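Local atomic coordinates of predicted ATPase involved in replication control, Cdc46/Mcm family (PDB entry 3F8T), a protein that is an MCM-family homologue that may, like its replicative-helicase relatives, bind ATP and single-stranded DNA in DNA replication. Residues Ala226-Leu229 against Phe230-Val233; Val233-Asn236 against Ser237-Leu240; Gln451-Ser454 against Val455-Ala459; Leu255-Val258 against Leu259-Ala263. The protein carries 2 engineered substitutions. One frame throughout, in Å; residues are numbered along the deposited sequence.

Overall arrangement
Interactions 1 and 2 run on from each other, sharing V233, and carry the chain from the end of helix 219-229 toward strand 242-245, with their centres about 9 Å apart. They are tied by S231 OG to L240 N, 2.9 Å, and Q228 NE2 to L240 O, 3.0 Å. Interaction 3, in the AAA-lid region, has its centre about 12 Å from each of them; R457 NE holds S237 O at 2.8 Å. Interaction 4 ends helix 248-261, whose other end follows the loop after strand 242-245 where related ATPases carry the P-loop; it packs L262 and A263 against L229 of interaction 1, but stays about 14 Å from interaction 3 at the nearest atoms.

Interaction 1: residues Ala226-Leu229 against Phe230-Val233; sequences ALQL and FSCV
The F230 ring turns its edge to the last turn of helix 219-229: CD1 is 3.3 Å from A226 O, which lies in the ring plane. Its CG is anti to its own carbonyl carbon (chi1 -79°), and this swings the ring back alongside the helix. A226 O also takes the hydrogen bond of F230 N at 3.3 Å, meeting amide and ring of one residue. From here the bonds shorten from four residues to three. S231 N reaches Q228 O at 2.9 Å, and C232 N reaches L229 O at 3.3 Å, closing a type I turn from L229 to C232.

S231 adds a second grip on Q228 O. Its OG sits between the backbone N and the carbonyl carbon (chi1 80°) and donates to that oxygen at 2.7 Å, in the carbonyl plane and on a lone pair, while the S231 amide comes in from above the plane. The same hydroxyl meets the L240 amide. An alanine here would take away the hydroxyl, which would probably leave Q228 O held less well and the L240 amide short of its partner. Beyond it, C232 SG lies 3.5 Å from L229 O, and C232 centres an inverse gamma turn.

All of this is buried. L227 and F230 pack on M465 of helix 449-465, and F230 also meets the ring of F208 edge-to-face and touches helix 396-409. A226 and L229 face helix 204-212, and Q228, its NE2 bonded to L240 O, lies against strand 341-346.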
loop_
_atom_site.group_PDB
_atom_site.type_symbol
_atom_site.label_atom_id
_atom_site.label_comp_id
_atom_site.label_asym_id
_atom_site.label_seq_id
_atom_site.Cartn_x
_atom_site.Cartn_y
_atom_site.Cartn_z
ATOM N N ALA A 226 4.718 -15.319 -6.658
ATOM C CA ALA A 226 4.161 -14.527 -7.769
ATOM C C ALA A 226 2.668 -14.231 -7.545
ATOM O O ALA A 226 2.231 -13.079 -7.595
ATOM C CB ALA A 226 4.364 -15.243 -9.088
ATOM N N LEU A 227 1.888 -15.268 -7.259
ATOM C CA LEU A 227 0.455 -15.073 -7.062
ATOM C C LEU A 227 0.177 -14.268 -5.779
ATOM O O LEU A 227 -0.753 -13.474 -5.718
ATOM C CB LEU A 227 -0.278 -16.426 -7.086
ATOM C CG LEU A 227 -0.246 -17.143 -8.455
ATOM C CD1 LEU A 227 -0.703 -18.570 -8.305
ATOM C CD2 LEU A 227 -1.109 -16.418 -9.506
ATOM N N GLN A 228 0.990 -14.453 -4.748
ATOM C CA GLN A 228 0.864 -13.568 -3.575
ATOM C C GLN A 228 0.965 -12.063 -3.931
ATOM O O GLN A 228 0.142 -11.259 -3.481
ATOM C CB GLN A 228 1.865 -13.938 -2.475
ATOM C CG GLN A 228 1.775 -12.991 -1.269
ATOM C CD GLN A 228 2.773 -13.335 -0.204
ATOM O OE1 GLN A 228 3.955 -13.538 -0.496
ATOM N NE2 GLN A 228 2.310 -13.419 1.053
ATOM N N LEU A 229 1.941 -11.698 -4.757
ATOM C CA LEU A 229 2.064 -10.300 -5.217
ATOM C C LEU A 229 0.775 -9.810 -5.864
ATOM O O LEU A 229 0.306 -8.713 -5.576
ATOM C CB LEU A 229 3.228 -10.132 -6.201
ATOM C CG LEU A 229 4.620 -10.150 -5.536
ATOM C CD1 LEU A 229 5.694 -10.354 -6.620
ATOM C CD2 LEU A 229 4.887 -8.887 -4.739
ATOM N N PHE A 230 0.177 -10.667 -6.680
ATOM C CA PHE A 230 -1.069 -10.350 -7.383
ATOM C C PHE A 230 -2.329 -10.448 -6.506
ATOM O O PHE A 230 -3.458 -10.276 -6.995
ATOM C CB PHE A 230 -1.173 -11.197 -8.648
ATOM C CG PHE A 230 -0.330 -10.657 -9.784
ATOM C CD1 PHE A 230 1.014 -11.013 -9.907
ATOM C CD2 PHE A 230 -0.876 -9.761 -10.701
ATOM C CE1 PHE A 230 1.794 -10.492 -10.936
ATOM C CE2 PHE A 230 -0.104 -9.244 -11.741
ATOM C CZ PHE A 230 1.232 -9.616 -11.859
ATOM N N SER A 231 -2.132 -10.703 -5.214
ATOM C CA SER A 231 -3.252 -10.697 -4.267
ATOM C C SER A 231 -3.273 -9.424 -3.419
ATOM O O SER A 231 -4.116 -9.282 -2.529
ATOM C CB SER A 231 -3.186 -11.919 -3.357
ATOM O OG SER A 231 -2.250 -11.708 -2.323
ATOM N N CYS A 232 -2.332 -8.521 -3.666
ATOM C CA CYS A 232 -2.203 -7.296 -2.883
ATOM C C CYS A 232 -3.319 -6.280 -3.170
ATOM O O CYS A 232 -3.123 -5.325 -3.911
ATOM C CB CYS A 232 -0.832 -6.660 -3.126
ATOM S SG CYS A 232 0.503 -7.516 -2.291
ATOM N N VAL A 233 -4.491 -6.498 -2.596
ATOM C CA VAL A 233 -5.621 -5.581 -2.827
ATOM C C VAL A 233 -6.298 -5.254 -1.501
ATOM O O VAL A 233 -6.104 -5.967 -0.521
ATOM C CB VAL A 233 -6.652 -6.137 -3.864
ATOM C CG1 VAL A 233 -5.984 -6.533 -5.197
ATOM C CG2 VAL A 233 -7.393 -7.298 -3.312
#

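Interaction 2: residues Val233-Asn236 against Ser237-Leu240; sequences VGKN and SERL
R239 reaches back to the start of the loop and gives NH1 to two carbonyls at once. V233 O, at 2.9 Å, lies in the guanidinium plane, with the donor also in the plane of the V233 carbonyl. G234 O is closer to the same NH1, 2.7 Å, and is likewise near the guanidinium plane, but here the nitrogen stands above the plane of the G234 carbonyl and the bond is bent, 134° at the hydrogen. A bend at chi3 (-66°) brings NH1 round to these oxygens, and N236 O lies over one guanidinium face, offset toward its rim. The backbone adds one bond, E238 N to K235 O.

Residues 233-240 form an irregular loop, without helix or strand of their own, between helix 219-229 and strand 242-245, one of the parallel strands of the sheet in the MCM P-loop region; across this loop NH1 links R239 to the V233 and G234 carbonyls.

Charge pairing comes next. K235 NZ faces E238 OE2 at 3.6 Å, a loose salt bridge, and a water joins K235 NZ, 2.7 Å, to E238 OE1. The carboxylate also has firm partners in R464 and K460 of helix 449-465, so E238 is probably kept negative.

Apolar packing involves the aliphatic parts of the same chains. V233 CG2 presses on E238 CB at 3.4 Å, and the extended K235 chain runs obliquely across E238, with K235 CB 3.5 Å from E238 CG. The E238 chain folds at chi2 (-71°), which turns its carboxylate toward the lysine end, while V233 also packs on R464.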
loop_
_atom_site.group_PDB
_atom_site.type_symbol
_atom_site.label_atom_id
_atom_site.label_comp_id
_atom_site.label_asym_id
_atom_site.label_seq_id
_atom_site.Cartn_x
_atom_site.Cartn_y
_atom_site.Cartn_z
ATOM N N VAL A 233 -4.491 -6.498 -2.596
ATOM C CA VAL A 233 -5.621 -5.581 -2.827
ATOM C C VAL A 233 -6.298 -5.254 -1.501
ATOM O O VAL A 233 -6.104 -5.967 -0.521
ATOM C CB VAL A 233 -6.652 -6.137 -3.864
ATOM C CG1 VAL A 233 -5.984 -6.533 -5.197
ATOM C CG2 VAL A 233 -7.393 -7.298 -3.312
ATOM N N GLY A 234 -7.089 -4.179 -1.476
ATOM C CA GLY A 234 -7.771 -3.716 -0.258
ATOM C C GLY A 234 -8.813 -4.678 0.290
ATOM O O GLY A 234 -8.913 -4.873 1.516
ATOM N N LYS A 235 -9.584 -5.284 -0.613
ATOM C CA LYS A 235 -10.628 -6.255 -0.256
ATOM C C LYS A 235 -10.065 -7.376 0.630
ATOM O O LYS A 235 -9.228 -8.177 0.207
ATOM C CB LYS A 235 -11.303 -6.807 -1.522
ATOM C CG LYS A 235 -12.548 -7.670 -1.291
ATOM C CD LYS A 235 -13.211 -8.052 -2.629
ATOM C CE LYS A 235 -14.130 -9.277 -2.502
ATOM N NZ LYS A 235 -14.374 -9.933 -3.835
ATOM N N ASN A 236 -10.554 -7.409 1.864
ATOM C CA ASN A 236 -9.965 -8.170 2.963
ATOM C C ASN A 236 -9.704 -9.648 2.672
ATOM O O ASN A 236 -8.617 -10.173 2.947
ATOM C CB ASN A 236 -10.843 -7.979 4.218
ATOM C CG ASN A 236 -10.764 -9.148 5.188
ATOM O OD1 ASN A 236 -9.687 -9.518 5.663
ATOM N ND2 ASN A 236 -11.920 -9.728 5.498
ATOM N N SER A 237 -10.698 -10.300 2.088
ATOM C CA SER A 237 -10.678 -11.739 1.873
ATOM C C SER A 237 -9.794 -12.190 0.694
ATOM O O SER A 237 -9.728 -13.385 0.424
ATOM C CB SER A 237 -12.116 -12.211 1.644
ATOM O OG SER A 237 -12.694 -11.476 0.570
ATOM N N GLU A 238 -9.118 -11.248 0.021
ATOM C CA GLU A 238 -8.371 -11.507 -1.238
ATOM C C GLU A 238 -6.896 -11.834 -1.055
ATOM O O GLU A 238 -6.291 -12.511 -1.899
ATOM C CB GLU A 238 -8.400 -10.275 -2.147
ATOM C CG GLU A 238 -9.770 -9.786 -2.510
ATOM C CD GLU A 238 -10.444 -10.729 -3.442
ATOM O OE1 GLU A 238 -10.092 -10.702 -4.634
ATOM O OE2 GLU A 238 -11.296 -11.520 -2.971
ATOM N N ARG A 239 -6.320 -11.301 0.020
ATOM C CA ARG A 239 -4.878 -11.302 0.208
ATOM C C ARG A 239 -4.377 -12.687 0.618
ATOM O O ARG A 239 -5.028 -13.365 1.418
ATOM C CB ARG A 239 -4.511 -10.249 1.259
ATOM C CG ARG A 239 -4.813 -8.819 0.782
ATOM C CD ARG A 239 -4.423 -7.780 1.811
ATOM N NE ARG A 239 -5.219 -7.859 3.032
ATOM C CZ ARG A 239 -6.437 -7.341 3.171
ATOM N NH1 ARG A 239 -7.040 -6.699 2.160
ATOM N NH2 ARG A 239 -7.057 -7.468 4.328
ATOM N N LEU A 240 -3.221 -13.079 0.076
ATOM C CA LEU A 240 -2.612 -14.376 0.358
ATOM C C LEU A 240 -1.459 -14.245 1.325
ATOM O O LEU A 240 -0.656 -13.314 1.227
ATOM C CB LEU A 240 -2.105 -15.050 -0.927
ATOM C CG LEU A 240 -3.155 -15.659 -1.867
ATOM C CD1 LEU A 240 -2.659 -15.636 -3.295
ATOM C CD2 LEU A 240 -3.478 -17.072 -1.443
HETATM O O HOH W 1 -12.676 -10.393 -5.933
HETATM O O HOH W 2 -7.051 -13.154 3.291
#

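Interaction 3: residues Gln451-Ser454 against Val455-Ala459; sequences QLES and VERLA
The R457 guanidinium has E453 CB over one face, 3.8 Å from NH2, so the charged group rests on the aliphatic part of the glutamate one turn earlier. The two side chains lie side by side and point the same way. The E453 carboxylate, its plane turned 67° from the guanidinium, makes just a long salt bridge, OE1 to R457 NH2 at 4.0 Å; its OE2 is paired with R449. The stronger ties of R457 run to other parts of the chain, NH1 to D372 and NE to S237 O. With CG anti to the carbonyl carbon (chi1 -73°) and the chain extended as far as NE, the group runs back over E453, and CG passes 3.4 Å from E453 O. A leucine in its place would remove the guanidinium, which would probably leave S237 O without this donor and D372, also bonded to S454 OG, without the R457 charge beside it.

Beneath lies regular alpha-helical bonding: R457 N donates to E453 O at 3.0 Å, and L458 N comes to S454 O at 2.9 Å, nearly along the C=O axis. V455 CG2 packs 3.4 Å from Q451 O, and L458 CG the same distance from S454 O.

The turn belongs to helix 449-465 of the AAA-lid region. V455 faces helices 417-439 and 473-489, L458 packs on helix 473-489, and R457 and L458 both touch L240, in the loop before strand 242-245.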
loop_
_atom_site.group_PDB
_atom_site.type_symbol
_atom_site.label_atom_id
_atom_site.label_comp_id
_atom_site.label_asym_id
_atom_site.label_seq_id
_atom_site.Cartn_x
_atom_site.Cartn_y
_atom_site.Cartn_z
ATOM N N GLN A 451 -8.717 -24.230 3.005
ATOM C CA GLN A 451 -8.131 -24.646 1.725
ATOM C C GLN A 451 -8.973 -24.206 0.534
ATOM O O GLN A 451 -8.427 -23.778 -0.484
ATOM C CB GLN A 451 -7.885 -26.157 1.698
ATOM C CG GLN A 451 -6.627 -26.578 2.455
ATOM C CD GLN A 451 -6.712 -26.294 3.951
ATOM O OE1 GLN A 451 -7.669 -26.701 4.621
ATOM N NE2 GLN A 451 -5.724 -25.567 4.475
ATOM N N LEU A 452 -10.295 -24.356 0.657
ATOM C CA LEU A 452 -11.233 -23.828 -0.339
ATOM C C LEU A 452 -10.986 -22.337 -0.565
ATOM O O LEU A 452 -10.834 -21.890 -1.707
ATOM C CB LEU A 452 -12.677 -24.043 0.110
ATOM C CG LEU A 452 -13.784 -23.519 -0.813
ATOM C CD1 LEU A 452 -13.863 -24.325 -2.082
ATOM C CD2 LEU A 452 -15.119 -23.588 -0.056
ATOM N N GLU A 453 -10.918 -21.594 0.537
ATOM C CA GLU A 453 -10.628 -20.159 0.505
ATOM C C GLU A 453 -9.287 -19.849 -0.181
ATOM O O GLU A 453 -9.207 -18.930 -1.005
ATOM C CB GLU A 453 -10.720 -19.575 1.924
ATOM C CG GLU A 453 -12.178 -19.559 2.436
ATOM C CD GLU A 453 -12.338 -19.625 3.954
ATOM O OE1 GLU A 453 -11.354 -19.391 4.688
ATOM O OE2 GLU A 453 -13.473 -19.909 4.418
ATOM N N SER A 454 -8.251 -20.627 0.122
ATOM C CA SER A 454 -6.924 -20.387 -0.476
ATOM C C SER A 454 -6.918 -20.615 -1.983
ATOM O O SER A 454 -6.352 -19.805 -2.749
ATOM C CB SER A 454 -5.857 -21.258 0.188
ATOM O OG SER A 454 -5.768 -20.935 1.565
ATOM N N VAL A 455 -7.549 -21.705 -2.419
ATOM C CA VAL A 455 -7.641 -21.965 -3.857
ATOM C C VAL A 455 -8.344 -20.791 -4.560
ATOM O O VAL A 455 -7.869 -20.311 -5.594
ATOM C CB VAL A 455 -8.341 -23.304 -4.168
ATOM C CG1 VAL A 455 -8.587 -23.447 -5.674
ATOM C CG2 VAL A 455 -7.470 -24.439 -3.676
ATOM N N GLU A 456 -9.447 -20.320 -3.986
ATOM C CA GLU A 456 -10.186 -19.206 -4.587
ATOM C C GLU A 456 -9.337 -17.936 -4.672
ATOM O O GLU A 456 -9.326 -17.273 -5.706
ATOM C CB GLU A 456 -11.526 -18.944 -3.859
ATOM C CG GLU A 456 -12.228 -17.676 -4.344
ATOM C CD GLU A 456 -13.753 -17.785 -4.444
ATOM O OE1 GLU A 456 -14.337 -18.851 -4.163
ATOM O OE2 GLU A 456 -14.367 -16.763 -4.799
ATOM N N ARG A 457 -8.625 -17.608 -3.592
ATOM C CA ARG A 457 -7.714 -16.456 -3.580
ATOM C C ARG A 457 -6.619 -16.565 -4.615
ATOM O O ARG A 457 -6.317 -15.584 -5.307
ATOM C CB ARG A 457 -7.066 -16.299 -2.208
ATOM C CG ARG A 457 -8.004 -15.770 -1.155
ATOM C CD ARG A 457 -7.277 -15.667 0.201
ATOM N NE ARG A 457 -8.262 -15.598 1.280
ATOM C CZ ARG A 457 -8.380 -16.475 2.274
ATOM N NH1 ARG A 457 -7.555 -17.508 2.393
ATOM N NH2 ARG A 457 -9.331 -16.306 3.177
ATOM N N LEU A 458 -6.005 -17.747 -4.707
ATOM C CA LEU A 458 -4.943 -17.965 -5.686
ATOM C C LEU A 458 -5.459 -17.869 -7.113
ATOM O O LEU A 458 -4.744 -17.381 -8.005
ATOM C CB LEU A 458 -4.262 -19.315 -5.465
ATOM C CG LEU A 458 -3.340 -19.439 -4.245
ATOM C CD1 LEU A 458 -3.253 -20.913 -3.813
ATOM C CD2 LEU A 458 -1.956 -18.899 -4.623
ATOM N N ALA A 459 -6.672 -18.379 -7.344
ATOM C CA ALA A 459 -7.281 -18.295 -8.685
ATOM C C ALA A 459 -7.614 -16.856 -9.101
ATOM O O ALA A 459 -7.415 -16.484 -10.263
ATOM C CB ALA A 459 -8.516 -19.182 -8.772
#

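Interaction 4: residues Leu255-Val258 against Leu259-Ala263; sequences LHHV and LDHLA
L255 O accepts L259 N at 3.1 Å in a straight alpha-helical bond, and L259 CB packs beside that oxygen. H256 O likewise takes D260 N, and the two side chains are joined through a water that lies in the plane of the H256 ring, 2.7 Å from H256 ND1, and donates to D260 OD1 at 2.8 Å. H257 O receives H261 N. With CG anti to the backbone N (chi1 179°), the H257 ring is carried toward H261, one turn on, and meets its ring rim to rim, planes 56° apart and centroids 5.0 Å apart. The approach of H257 ND1 to H261 CD2 is too short to be trusted in detail; H257 NE2 is held by A211 O. D260 CB covers one face of the H261 ring.

V258 O closes the helix by taking two amides, L262 N at 3.0 Å and A263 N at 2.8 Å, from opposite faces of its carbonyl plane; the second is an i to i+5 bond.

In the fold, L255 and L259 pack on strand 303-307 of the parallel sheet, V258 and L262 on helices 204-212 and 219-229, and L262 also on helix 396-409.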
loop_
_atom_site.group_PDB
_atom_site.type_symbol
_atom_site.label_atom_id
_atom_site.label_comp_id
_atom_site.label_asym_id
_atom_site.label_seq_id
_atom_site.Cartn_x
_atom_site.Cartn_y
_atom_site.Cartn_z
ATOM N N LEU A 255 12.892 -12.873 0.534
ATOM C CA LEU A 255 12.066 -11.792 1.110
ATOM C C LEU A 255 12.566 -10.413 0.685
ATOM O O LEU A 255 11.777 -9.560 0.266
ATOM C CB LEU A 255 12.035 -11.904 2.649
ATOM C CG LEU A 255 10.948 -12.763 3.298
ATOM C CD1 LEU A 255 10.948 -14.191 2.787
ATOM C CD2 LEU A 255 11.082 -12.750 4.836
ATOM N N HIS A 256 13.879 -10.193 0.789
ATOM C CA HIS A 256 14.475 -8.913 0.392
ATOM C C HIS A 256 14.300 -8.654 -1.102
ATOM O O HIS A 256 14.007 -7.529 -1.514
ATOM C CB HIS A 256 15.965 -8.874 0.740
ATOM C CG HIS A 256 16.248 -8.576 2.182
ATOM N ND1 HIS A 256 15.853 -7.404 2.791
ATOM C CD2 HIS A 256 16.923 -9.278 3.120
ATOM C CE1 HIS A 256 16.247 -7.410 4.052
ATOM N NE2 HIS A 256 16.906 -8.533 4.275
ATOM N N HIS A 257 14.497 -9.707 -1.902
ATOM C CA HIS A 257 14.326 -9.627 -3.351
ATOM C C HIS A 257 12.905 -9.174 -3.740
ATOM O O HIS A 257 12.724 -8.193 -4.495
ATOM C CB HIS A 257 14.674 -10.969 -4.002
ATOM C CG HIS A 257 14.499 -10.971 -5.489
ATOM N ND1 HIS A 257 14.915 -9.923 -6.285
ATOM C CD2 HIS A 257 13.945 -11.881 -6.319
ATOM C CE1 HIS A 257 14.625 -10.192 -7.546
ATOM N NE2 HIS A 257 14.039 -11.376 -7.594
ATOM N N VAL A 258 11.908 -9.859 -3.188
ATOM C CA VAL A 258 10.506 -9.529 -3.464
ATOM C C VAL A 258 10.206 -8.070 -3.091
ATOM O O VAL A 258 9.669 -7.309 -3.898
ATOM C CB VAL A 258 9.520 -10.498 -2.743
ATOM C CG1 VAL A 258 8.100 -9.927 -2.804
ATOM C CG2 VAL A 258 9.570 -11.903 -3.363
ATOM N N LEU A 259 10.567 -7.678 -1.878
ATOM C CA LEU A 259 10.319 -6.311 -1.423
ATOM C C LEU A 259 11.091 -5.249 -2.178
ATOM O O LEU A 259 10.592 -4.143 -2.395
ATOM C CB LEU A 259 10.670 -6.187 0.044
ATOM C CG LEU A 259 9.602 -6.554 1.049
ATOM C CD1 LEU A 259 10.166 -6.083 2.344
ATOM C CD2 LEU A 259 8.317 -5.826 0.793
ATOM N N ASP A 260 12.326 -5.556 -2.555
ATOM C CA ASP A 260 13.168 -4.541 -3.180
ATOM C C ASP A 260 12.803 -4.299 -4.610
ATOM O O ASP A 260 12.906 -3.178 -5.068
ATOM C CB ASP A 260 14.646 -4.928 -3.121
ATOM C CG ASP A 260 15.207 -4.863 -1.712
ATOM O OD1 ASP A 260 14.504 -4.395 -0.780
ATOM O OD2 ASP A 260 16.339 -5.330 -1.539
ATOM N N HIS A 261 12.390 -5.349 -5.312
ATOM C CA HIS A 261 12.320 -5.320 -6.767
ATOM C C HIS A 261 10.954 -5.516 -7.368
ATOM O O HIS A 261 10.757 -5.214 -8.542
ATOM C CB HIS A 261 13.254 -6.388 -7.344
ATOM C CG HIS A 261 14.670 -6.232 -6.899
ATOM N ND1 HIS A 261 15.395 -5.085 -7.137
ATOM C CD2 HIS A 261 15.492 -7.067 -6.223
ATOM C CE1 HIS A 261 16.603 -5.217 -6.617
ATOM N NE2 HIS A 261 16.688 -6.411 -6.060
ATOM N N LEU A 262 10.011 -6.038 -6.585
ATOM C CA LEU A 262 8.731 -6.427 -7.161
ATOM C C LEU A 262 7.518 -5.882 -6.433
ATOM O O LEU A 262 6.534 -5.514 -7.081
ATOM C CB LEU A 262 8.626 -7.953 -7.269
ATOM C CG LEU A 262 9.484 -8.541 -8.391
ATOM C CD1 LEU A 262 9.501 -10.044 -8.272
ATOM C CD2 LEU A 262 8.961 -8.091 -9.756
ATOM N N ALA A 263 7.579 -5.834 -5.105
ATOM C CA ALA A 263 6.396 -5.448 -4.315
ATOM C C ALA A 263 5.904 -4.021 -4.646
ATOM O O ALA A 263 6.723 -3.111 -4.819
ATOM C CB ALA A 263 6.682 -5.592 -2.819
HETATM O O HOH W 3 14.194 -5.537 1.804
#